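Local coordinates for fosfomycin resistance protein FosX (Mesorhizobium loti, PDB 1R9C), which catalyses the manganese-dependent hydration of the antibiotic fosfomycin and so confers resistance to it, working as a homodimer, at residues V31-S34 and D35-Q38; F109-D112 and D113-F117; T121-L124 and T125-L128. All blocks are in the same frame, centred on the assembly; numbering follows the deposited sequence.

In the fold
From the N terminus, contact 1 comes first. It closes the turn where the chain leaves strand 29-33, an outermost strand of the four-stranded sheet, and heads for strand 44-49. Contact 2 closes the loop of the hairpin between strands 106-110 and 116-120 in the three-stranded sheet. Contact 3 follows strand 116-120 and starts helix 124-129. The three lie in series; none nests in or crosses another. Contacts 1 and 3 lie on opposite sides of the chain's centre, their centres about 39 Å apart. The dimer brings such ends together: Leu-128 of contact 3 packs on Tyr-32 of the second subunit.

Contact 1 of 3, residues V31-S34 and D35-Q38; sequences VYAS and DTEQ
Tyr-32 and Glu-37 meet over the turn that ends strand 29-33. The phenol of Tyr-32 lies with CG anti to the backbone N (chi1 171°), which carries the ring forward along the chain. Glu-37 runs extended beyond CG and crosses the tyrosine at about a right angle. Its OE2 arrives at the edge of the ring, in the ring plane. Tyr-32 OH donates to Glu-37 OE2 at 2.4 Å. That is shorter than an ordinary hydrogen bond, so the exact length is doubtful. The carboxylate is turned 62° from the ring.

Beneath this pair the backbone is turned in a short 3-10 segment. Ala-33 O accepts twice from Thr-36, from N and from OG1, both at 3.1 Å. The two donors come from the same face of the carbonyl plane. Thr-36 OG1 stands beside its own backbone N (chi1 -40°), and this lets one residue grip the oxygen with two bonds. Next, Glu-37 N donates to Ser-34 O at 2.9 Å. Glu-37 CB also rests 3.1 Å from Ser-34 O.

A water lies 2.7 Å from Ser-34 OG and 3.0 Å from Asp-35 OD1 and probably joins the two. Outside the turn, buried Ser-34 accepts through OG from Glu-44 N, and Asp-35 OD2 forms a salt bridge with Arg-43. At the strand edge Phe-46 is opposed by two residues, Val-31 and Tyr-32, a classic beta bulge.

The Tyr-32 side chain is about 4 Å from that of Glu-44, the inferred proton acceptor. The chemistry implies a turn held mainly by the doubly gripped Ala-33 O and by Ser-34 O. If the short contact is real, Glu-37 probably helps to fix the phenol oxygen near Glu-44.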
ATOM      1  N   VAL A  31      -4.975  -7.501  15.368  1.00 22.99           N
ATOM      2  CA  VAL A  31      -5.890  -8.662  15.333  1.00 22.75           C
ATOM      3  C   VAL A  31      -5.185 -10.024  15.290  1.00 22.80           C
ATOM      4  O   VAL A  31      -5.835 -11.071  15.415  1.00 22.69           O
ATOM      5  CB  VAL A  31      -6.922  -8.556  14.189  1.00 21.83           C
ATOM      6  CG1 VAL A  31      -7.758  -7.234  14.313  1.00 23.59           C
ATOM      7  CG2 VAL A  31      -6.256  -8.587  12.849  1.00 23.86           C
ATOM      8  N   TYR A  32      -3.871 -10.025  15.083  1.00 22.97           N
ATOM      9  CA  TYR A  32      -3.137 -11.290  14.978  1.00 23.17           C
ATOM     10  C   TYR A  32      -1.666 -11.060  15.234  1.00 22.64           C
ATOM     11  O   TYR A  32      -1.114 -10.046  14.790  1.00 22.99           O
ATOM     12  CB  TYR A  32      -3.291 -11.896  13.578  1.00 23.48           C
ATOM     13  CG  TYR A  32      -2.389 -13.106  13.300  1.00 25.34           C
ATOM     14  CD1 TYR A  32      -2.742 -14.391  13.746  1.00 26.04           C
ATOM     15  CD2 TYR A  32      -1.185 -12.957  12.594  1.00 26.80           C
ATOM     16  CE1 TYR A  32      -1.914 -15.508  13.479  1.00 27.68           C
ATOM     17  CE2 TYR A  32      -0.355 -14.074  12.323  1.00 27.92           C
ATOM     18  CZ  TYR A  32      -0.725 -15.323  12.762  1.00 28.88           C
ATOM     19  OH  TYR A  32       0.107 -16.388  12.490  1.00 30.78           O
ATOM     20  N   ALA A  33      -1.047 -12.019  15.932  1.00 21.13           N
ATOM     21  CA  ALA A  33       0.405 -12.074  16.083  1.00 21.05           C
ATOM     22  C   ALA A  33       0.877 -13.521  15.973  1.00 21.24           C
ATOM     23  O   ALA A  33       0.420 -14.398  16.716  1.00 20.65           O
ATOM     24  CB  ALA A  33       0.862 -11.442  17.430  1.00 21.40           C
ATOM     25  N   SER A  34       1.798 -13.769  15.047  1.00 21.24           N
ATOM     26  CA  SER A  34       2.370 -15.099  14.881  1.00 22.40           C
ATOM     27  C   SER A  34       3.125 -15.577  16.127  1.00 23.38           C
ATOM     28  O   SER A  34       3.299 -16.771  16.317  1.00 22.51           O
ATOM     29  CB  SER A  34       3.242 -15.172  13.628  1.00 21.75           C
ATOM     30  OG  SER A  34       4.417 -14.418  13.799  1.00 23.38           O
ATOM     31  N   ASP A  35       3.534 -14.648  16.989  1.00 25.65           N
ATOM     32  CA  ASP A  35       4.154 -15.002  18.292  1.00 27.50           C
ATOM     33  C   ASP A  35       3.266 -15.792  19.270  1.00 28.28           C
ATOM     34  O   ASP A  35       3.778 -16.446  20.202  1.00 27.88           O
ATOM     35  CB  ASP A  35       4.676 -13.736  18.982  1.00 28.23           C
ATOM     36  CG  ASP A  35       6.047 -13.340  18.486  1.00 30.78           C
ATOM     37  OD1 ASP A  35       6.782 -14.217  17.975  1.00 32.49           O
ATOM     38  OD2 ASP A  35       6.469 -12.165  18.532  1.00 35.17           O
ATOM     39  N   THR A  36       1.947 -15.736  19.073  1.00 29.37           N
ATOM     40  CA  THR A  36       1.010 -16.589  19.827  1.00 31.15           C
ATOM     41  C   THR A  36       1.146 -18.072  19.430  1.00 31.96           C
ATOM     42  O   THR A  36       0.538 -18.953  20.046  1.00 32.80           O
ATOM     43  CB  THR A  36      -0.458 -16.087  19.664  1.00 30.98           C
ATOM     44  OG1 THR A  36      -0.491 -14.651  19.701  1.00 31.46           O
ATOM     45  CG2 THR A  36      -1.304 -16.472  20.874  1.00 32.15           C
ATOM     46  N   GLU A  37       1.974 -18.348  18.420  1.00 33.03           N
ATOM     47  CA  GLU A  37       2.230 -19.714  17.950  1.00 33.48           C
ATOM     48  C   GLU A  37       3.524 -20.316  18.509  1.00 33.35           C
ATOM     49  O   GLU A  37       4.495 -19.605  18.777  1.00 33.29           O
ATOM     50  CB  GLU A  37       2.283 -19.746  16.415  1.00 33.90           C
ATOM     51  CG  GLU A  37       1.018 -19.243  15.732  1.00 35.59           C
ATOM     52  CD  GLU A  37       1.121 -19.186  14.210  1.00 39.04           C
ATOM     53  OE1 GLU A  37       2.047 -19.810  13.615  1.00 40.15           O
ATOM     54  OE2 GLU A  37       0.254 -18.516  13.600  1.00 39.16           O
ATOM     55  N   GLN A  38       3.537 -21.634  18.674  1.00 32.98           N
ATOM     56  CA  GLN A  38       4.760 -22.336  19.063  1.00 32.40           C
ATOM     57  C   GLN A  38       5.644 -22.497  17.827  1.00 32.00           C
ATOM     58  O   GLN A  38       5.128 -22.558  16.703  1.00 32.53           O
ATOM     59  CB  GLN A  38       4.436 -23.696  19.680  1.00 32.29           C
TER
HETATM   60  O   HOH W   1       6.205 -15.733  15.415  1.00 34.91           O

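Contact 2 of 3, residues F109-D112 and D113-F117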
ATOM      1  N   PHE A 109       5.098  11.731   6.635  1.00 21.30           N
ATOM      2  CA  PHE A 109       6.004  11.286   7.683  1.00 21.76           C
ATOM      3  C   PHE A 109       6.562   9.903   7.287  1.00 20.90           C
ATOM      4  O   PHE A 109       6.099   9.300   6.328  1.00 19.88           O
ATOM      5  CB  PHE A 109       5.288  11.279   9.051  1.00 20.97           C
ATOM      6  CG  PHE A 109       4.263  10.179   9.216  1.00 23.15           C
ATOM      7  CD1 PHE A 109       4.612   8.949   9.763  1.00 21.44           C
ATOM      8  CD2 PHE A 109       2.931  10.386   8.836  1.00 23.47           C
ATOM      9  CE1 PHE A 109       3.660   7.937   9.892  1.00 24.99           C
ATOM     10  CE2 PHE A 109       1.980   9.386   8.974  1.00 22.35           C
ATOM     11  CZ  PHE A 109       2.338   8.164   9.520  1.00 23.34           C
ATOM     12  N   TYR A 110       7.601   9.457   7.973  1.00 20.58           N
ATOM     13  CA  TYR A 110       8.237   8.179   7.671  1.00 20.69           C
ATOM     14  C   TYR A 110       8.085   7.340   8.923  1.00 20.79           C
ATOM     15  O   TYR A 110       8.144   7.881  10.027  1.00 20.06           O
ATOM     16  CB  TYR A 110       9.737   8.372   7.397  1.00 20.17           C
ATOM     17  CG  TYR A 110      10.018   9.315   6.254  1.00 19.93           C
ATOM     18  CD1 TYR A 110      10.107  10.677   6.481  1.00 21.20           C
ATOM     19  CD2 TYR A 110      10.116   8.839   4.942  1.00 19.12           C
ATOM     20  CE1 TYR A 110      10.341  11.553   5.462  1.00 22.50           C
ATOM     21  CE2 TYR A 110      10.322   9.708   3.887  1.00 21.22           C
ATOM     22  CZ  TYR A 110      10.464  11.071   4.166  1.00 23.23           C
ATOM     23  OH  TYR A 110      10.680  11.958   3.164  1.00 23.57           O
ATOM     24  N   ASP A 111       7.934   6.024   8.776  1.00 21.25           N
ATOM     25  CA  ASP A 111       8.035   5.154   9.942  1.00 21.21           C
ATOM     26  C   ASP A 111       9.531   4.910  10.200  1.00 22.32           C
ATOM     27  O   ASP A 111      10.393   5.739   9.788  1.00 22.30           O
ATOM     28  CB  ASP A 111       7.273   3.841   9.684  1.00 20.57           C
ATOM     29  CG  ASP A 111       7.919   3.002   8.587  1.00 19.66           C
ATOM     30  OD1 ASP A 111       7.391   1.929   8.282  1.00 19.16           O
ATOM     31  OD2 ASP A 111       8.973   3.328   7.996  1.00 16.82           O
ATOM     32  N   ASP A 112       9.880   3.786  10.844  1.00 21.72           N
ATOM     33  CA  ASP A 112      11.281   3.606  11.251  1.00 22.03           C
ATOM     34  C   ASP A 112      12.105   2.900  10.186  1.00 21.59           C
ATOM     35  O   ASP A 112      13.282   2.614  10.392  1.00 21.59           O
ATOM     36  CB  ASP A 112      11.389   2.804  12.557  1.00 22.59           C
ATOM     37  CG  ASP A 112      11.020   3.607  13.786  1.00 25.50           C
ATOM     38  OD1 ASP A 112      11.102   4.868  13.780  1.00 26.37           O
ATOM     39  OD2 ASP A 112      10.663   3.035  14.832  1.00 28.03           O
ATOM     40  N   ASP A 113      11.483   2.604   9.047  1.00 21.10           N
ATOM     41  CA  ASP A 113      12.081   1.702   8.058  1.00 21.07           C
ATOM     42  C   ASP A 113      12.019   2.332   6.657  1.00 20.68           C
ATOM     43  O   ASP A 113      11.903   1.641   5.657  1.00 20.73           O
ATOM     44  CB  ASP A 113      11.353   0.346   8.107  1.00 20.53           C
ATOM     45  CG  ASP A 113      11.560  -0.380   9.436  1.00 22.54           C
ATOM     46  OD1 ASP A 113      12.599  -1.062   9.608  1.00 18.23           O
ATOM     47  OD2 ASP A 113      10.738  -0.301  10.371  1.00 22.42           O
ATOM     48  N   ASN A 114      12.088   3.664   6.609  1.00 20.39           N
ATOM     49  CA  ASN A 114      12.041   4.422   5.361  1.00 20.99           C
ATOM     50  C   ASN A 114      10.762   4.350   4.529  1.00 21.32           C
ATOM     51  O   ASN A 114      10.757   4.797   3.405  1.00 22.71           O
ATOM     52  CB  ASN A 114      13.292   4.146   4.496  1.00 20.64           C
ATOM     53  CG  ASN A 114      14.553   4.532   5.210  1.00 22.38           C
ATOM     54  OD1 ASN A 114      14.544   5.440   6.059  1.00 23.06           O
ATOM     55  ND2 ASN A 114      15.646   3.858   4.893  1.00 24.03           N
ATOM     56  N   HIS A 115       9.676   3.815   5.072  1.00 21.63           N
ATOM     57  CA  HIS A 115       8.383   3.925   4.404  1.00 21.38           C
ATOM     58  C   HIS A 115       7.793   5.317   4.613  1.00 21.21           C
ATOM     59  O   HIS A 115       7.736   5.790   5.753  1.00 20.56           O
ATOM     60  CB  HIS A 115       7.372   2.918   4.962  1.00 21.82           C
ATOM     61  CG  HIS A 115       7.847   1.494   4.941  1.00 20.99           C
ATOM     62  ND1 HIS A 115       8.072   0.774   6.095  1.00 21.86           N
ATOM     63  CD2 HIS A 115       8.052   0.631   3.915  1.00 23.77           C
ATOM     64  CE1 HIS A 115       8.447  -0.457   5.782  1.00 21.67           C
ATOM     65  NE2 HIS A 115       8.458  -0.568   4.464  1.00 21.65           N
ATOM     66  N   MET A 116       7.311   5.934   3.531  1.00 19.56           N
ATOM     67  CA  MET A 116       6.600   7.219   3.640  1.00 20.59           C
ATOM     68  C   MET A 116       5.081   6.990   3.712  1.00 20.84           C
ATOM     69  O   MET A 116       4.492   6.201   2.931  1.00 20.85           O
ATOM     70  CB  MET A 116       6.942   8.156   2.475  1.00 20.38           C
ATOM     71  CG  MET A 116       6.438   9.620   2.618  1.00 23.55           C
ATOM     72  SD  MET A 116       6.536  10.557   1.052  1.00 29.90           S
ATOM     73  CE  MET A 116       8.162  10.957   1.165  1.00 26.99           C
ATOM     74  N   PHE A 117       4.449   7.709   4.626  1.00 20.02           N
ATOM     75  CA  PHE A 117       2.981   7.708   4.748  1.00 19.91           C
ATOM     76  C   PHE A 117       2.513   9.124   4.635  1.00 19.81           C
ATOM     77  O   PHE A 117       3.320  10.049   4.827  1.00 20.52           O
ATOM     78  CB  PHE A 117       2.571   7.160   6.115  1.00 20.11           C
ATOM     79  CG  PHE A 117       2.820   5.689   6.262  1.00 20.31           C
ATOM     80  CD1 PHE A 117       3.994   5.227   6.857  1.00 20.92           C
ATOM     81  CD2 PHE A 117       1.903   4.771   5.760  1.00 24.30           C
ATOM     82  CE1 PHE A 117       4.255   3.844   6.957  1.00 22.67           C
ATOM     83  CE2 PHE A 117       2.132   3.384   5.871  1.00 23.34           C
ATOM     84  CZ  PHE A 117       3.307   2.932   6.473  1.00 24.47           C
TER
HETATM   85  O   HOH W   2      12.741   5.983   8.610  1.00 31.19           O
HETATM   86  O   HOH W   3       8.818   1.211  11.168  1.00 27.76           O
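Phe-109 and Phe-117 form an antiparallel hydrogen-bonded pair, with Phe-117 N to Phe-109 O at 2.9 Å and Phe-109 N to Phe-117 O at 3.0 Å, and Tyr-110 faces Met-116 as the next, non-hydrogen-bonded pair. Phe-117 CB sits over one face of the Phe-109 ring, toward its rim, in a CH-pi contact. The ring planes are 25° from parallel, but the offset is so large that little of one ring lies over the other. On the other face of the sheet, Met-116 bends at chi3 and brings CE to 3.4 Å from Tyr-110 OH. The Tyr-110 ring also has a cation-pi partner, Arg-65.

This is the beta hairpin of strands 106-110 and 116-120, and Asp-111 holds its loop from within. Its CG lies between the backbone N and the carbonyl carbon (chi1 66°), and the carboxylate turns inward. OD1 uses its syn lone pair to accept from His-115 ND1 at 2.6 Å, in the plane of the imidazole. OD2 takes Asp-113 N at 2.8 Å and His-115 N at 3.0 Å, from opposite faces of the carboxylate. His-115 NE2 is hydrogen-bonded to Asn-68 OD1 of the second subunit. Asp-113 OD1 accepts from Arg-13 N.

Contact 3 of 3, residues T121-L124 and T125-L128; sequences TGTL and TERL
Glu-126 folds back from the first turn of helix 124-129 over Thr-123. Its CB lies 3.3 Å from Thr-123 OG1. CG stands beside the backbone N of Glu-126 (chi1 -82°) and passes the same hydroxyl oxygen at 3.2 Å. Beyond CG the side chain is extended, and CD is still 3.1 Å from Thr-123 OG1. At the tip, OE1 accepts from Thr-123 N at 3.1 Å. That donor meets the carboxylate from well above its plane, and the bond is bent, with an N-H...O angle of 137°. OE1 also touches Gly-122 CA. The other oxygen, OE2, lies 3.6 Å from Thr-123 CG2.

Thr-123 answers in kind. Its OG1 sits between its backbone N and carbonyl carbon (chi1 65°), and from there accepts from Glu-126 N at 3.1 Å. The helix bonds follow: Arg-127 N to Thr-123 O, then Leu-128 N to Leu-124 O. Leu-124 CD1 packs against Leu-128 CG at 3.9 Å.

Other side chains of this turn reach the second subunit. Leu-124 packs on Trp-53 of the second subunit, and Arg-127 NH2 makes a salt bridge with Glu-44 of that subunit. The Arg-127 side chain is about 6 Å from a bound manganese ion. The reciprocal bonds of Thr-123, the N-cap, and Glu-126 are those of a capping box at a helix N terminus.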
ATOM      1  N   THR A 121      -6.200  15.641   3.844  1.00 19.58           N
ATOM      2  CA  THR A 121      -7.553  16.130   4.186  1.00 19.00           C
ATOM      3  C   THR A 121      -8.486  16.315   2.976  1.00 19.97           C
ATOM      4  O   THR A 121      -9.692  16.565   3.129  1.00 19.97           O
ATOM      5  CB  THR A 121      -7.482  17.457   5.005  1.00 19.97           C
ATOM      6  OG1 THR A 121      -7.146  18.542   4.136  1.00 20.13           O
ATOM      7  CG2 THR A 121      -6.310  17.405   6.044  1.00 18.50           C
ATOM      8  N   GLY A 122      -7.936  16.180   1.781  1.00 19.54           N
ATOM      9  CA  GLY A 122      -8.657  16.528   0.571  1.00 19.85           C
ATOM     10  C   GLY A 122      -9.141  15.310  -0.189  1.00 19.47           C
ATOM     11  O   GLY A 122      -8.925  14.186   0.242  1.00 19.49           O
ATOM     12  N   THR A 123      -9.797  15.539  -1.328  1.00 19.48           N
ATOM     13  CA  THR A 123     -10.309  14.420  -2.127  1.00 19.64           C
ATOM     14  C   THR A 123      -9.805  14.474  -3.571  1.00 19.79           C
ATOM     15  O   THR A 123      -9.272  15.491  -4.029  1.00 19.35           O
ATOM     16  CB  THR A 123     -11.873  14.474  -2.186  1.00 19.48           C
ATOM     17  OG1 THR A 123     -12.266  15.655  -2.896  1.00 19.68           O
ATOM     18  CG2 THR A 123     -12.520  14.673  -0.761  1.00 20.36           C
ATOM     19  N   LEU A 124     -10.006  13.377  -4.294  1.00 19.54           N
ATOM     20  CA  LEU A 124      -9.693  13.330  -5.718  1.00 20.03           C
ATOM     21  C   LEU A 124     -10.488  14.365  -6.516  1.00 20.53           C
ATOM     22  O   LEU A 124      -9.918  15.057  -7.352  1.00 20.86           O
ATOM     23  CB  LEU A 124      -9.953  11.921  -6.269  1.00 19.93           C
ATOM     24  CG  LEU A 124      -9.783  11.698  -7.774  1.00 20.08           C
ATOM     25  CD1 LEU A 124      -8.354  12.051  -8.230  1.00 20.92           C
ATOM     26  CD2 LEU A 124     -10.084  10.256  -8.109  1.00 22.61           C
ATOM     27  N   THR A 125     -11.796  14.473  -6.245  1.00 20.86           N
ATOM     28  CA  THR A 125     -12.672  15.398  -6.957  1.00 22.07           C
ATOM     29  C   THR A 125     -12.150  16.823  -6.800  1.00 22.57           C
ATOM     30  O   THR A 125     -12.164  17.604  -7.753  1.00 21.93           O
ATOM     31  CB  THR A 125     -14.108  15.306  -6.431  1.00 21.66           C
ATOM     32  OG1 THR A 125     -14.581  13.955  -6.550  1.00 25.24           O
ATOM     33  CG2 THR A 125     -15.046  16.056  -7.307  1.00 22.59           C
ATOM     34  N   GLU A 126     -11.720  17.148  -5.583  1.00 23.51           N
ATOM     35  CA  GLU A 126     -11.191  18.467  -5.239  1.00 25.24           C
ATOM     36  C   GLU A 126      -9.897  18.673  -6.003  1.00 25.70           C
ATOM     37  O   GLU A 126      -9.726  19.690  -6.668  1.00 26.12           O
ATOM     38  CB  GLU A 126     -10.916  18.565  -3.728  1.00 24.83           C
ATOM     39  CG  GLU A 126     -12.168  18.883  -2.941  1.00 27.74           C
ATOM     40  CD  GLU A 126     -12.115  18.435  -1.480  1.00 29.96           C
ATOM     41  OE1 GLU A 126     -11.011  18.339  -0.911  1.00 29.37           O
ATOM     42  OE2 GLU A 126     -13.202  18.211  -0.896  1.00 31.93           O
ATOM     43  N   ARG A 127      -9.022  17.665  -5.940  1.00 26.50           N
ATOM     44  CA  ARG A 127      -7.747  17.692  -6.671  1.00 27.63           C
ATOM     45  C   ARG A 127      -7.899  17.933  -8.176  1.00 27.56           C
ATOM     46  O   ARG A 127      -7.137  18.710  -8.744  1.00 28.43           O
ATOM     47  CB  ARG A 127      -6.945  16.410  -6.419  1.00 26.89           C
ATOM     48  CG  ARG A 127      -5.549  16.431  -7.035  1.00 31.58           C
ATOM     49  CD  ARG A 127      -4.477  17.104  -6.165  1.00 37.67           C
ATOM     50  NE  ARG A 127      -3.216  17.248  -6.898  1.00 43.54           N
ATOM     51  CZ  ARG A 127      -2.002  17.165  -6.351  1.00 46.80           C
ATOM     52  NH1 ARG A 127      -1.857  16.944  -5.043  1.00 48.28           N
ATOM     53  NH2 ARG A 127      -0.921  17.310  -7.121  1.00 47.37           N
ATOM     54  N   LEU A 128      -8.852  17.260  -8.824  1.00 28.14           N
ATOM     55  CA  LEU A 128      -9.060  17.444 -10.276  1.00 28.79           C
ATOM     56  C   LEU A 128      -9.700  18.759 -10.677  1.00 29.86           C
ATOM     57  O   LEU A 128      -9.524  19.215 -11.815  1.00 29.32           O
ATOM     58  CB  LEU A 128      -9.885  16.313 -10.881  1.00 28.19           C
ATOM     59  CG  LEU A 128      -9.351  14.899 -10.669  1.00 29.33           C
ATOM     60  CD1 LEU A 128     -10.442  13.922 -11.000  1.00 29.94           C
ATOM     61  CD2 LEU A 128      -8.126  14.648 -11.513  1.00 29.08           C
TER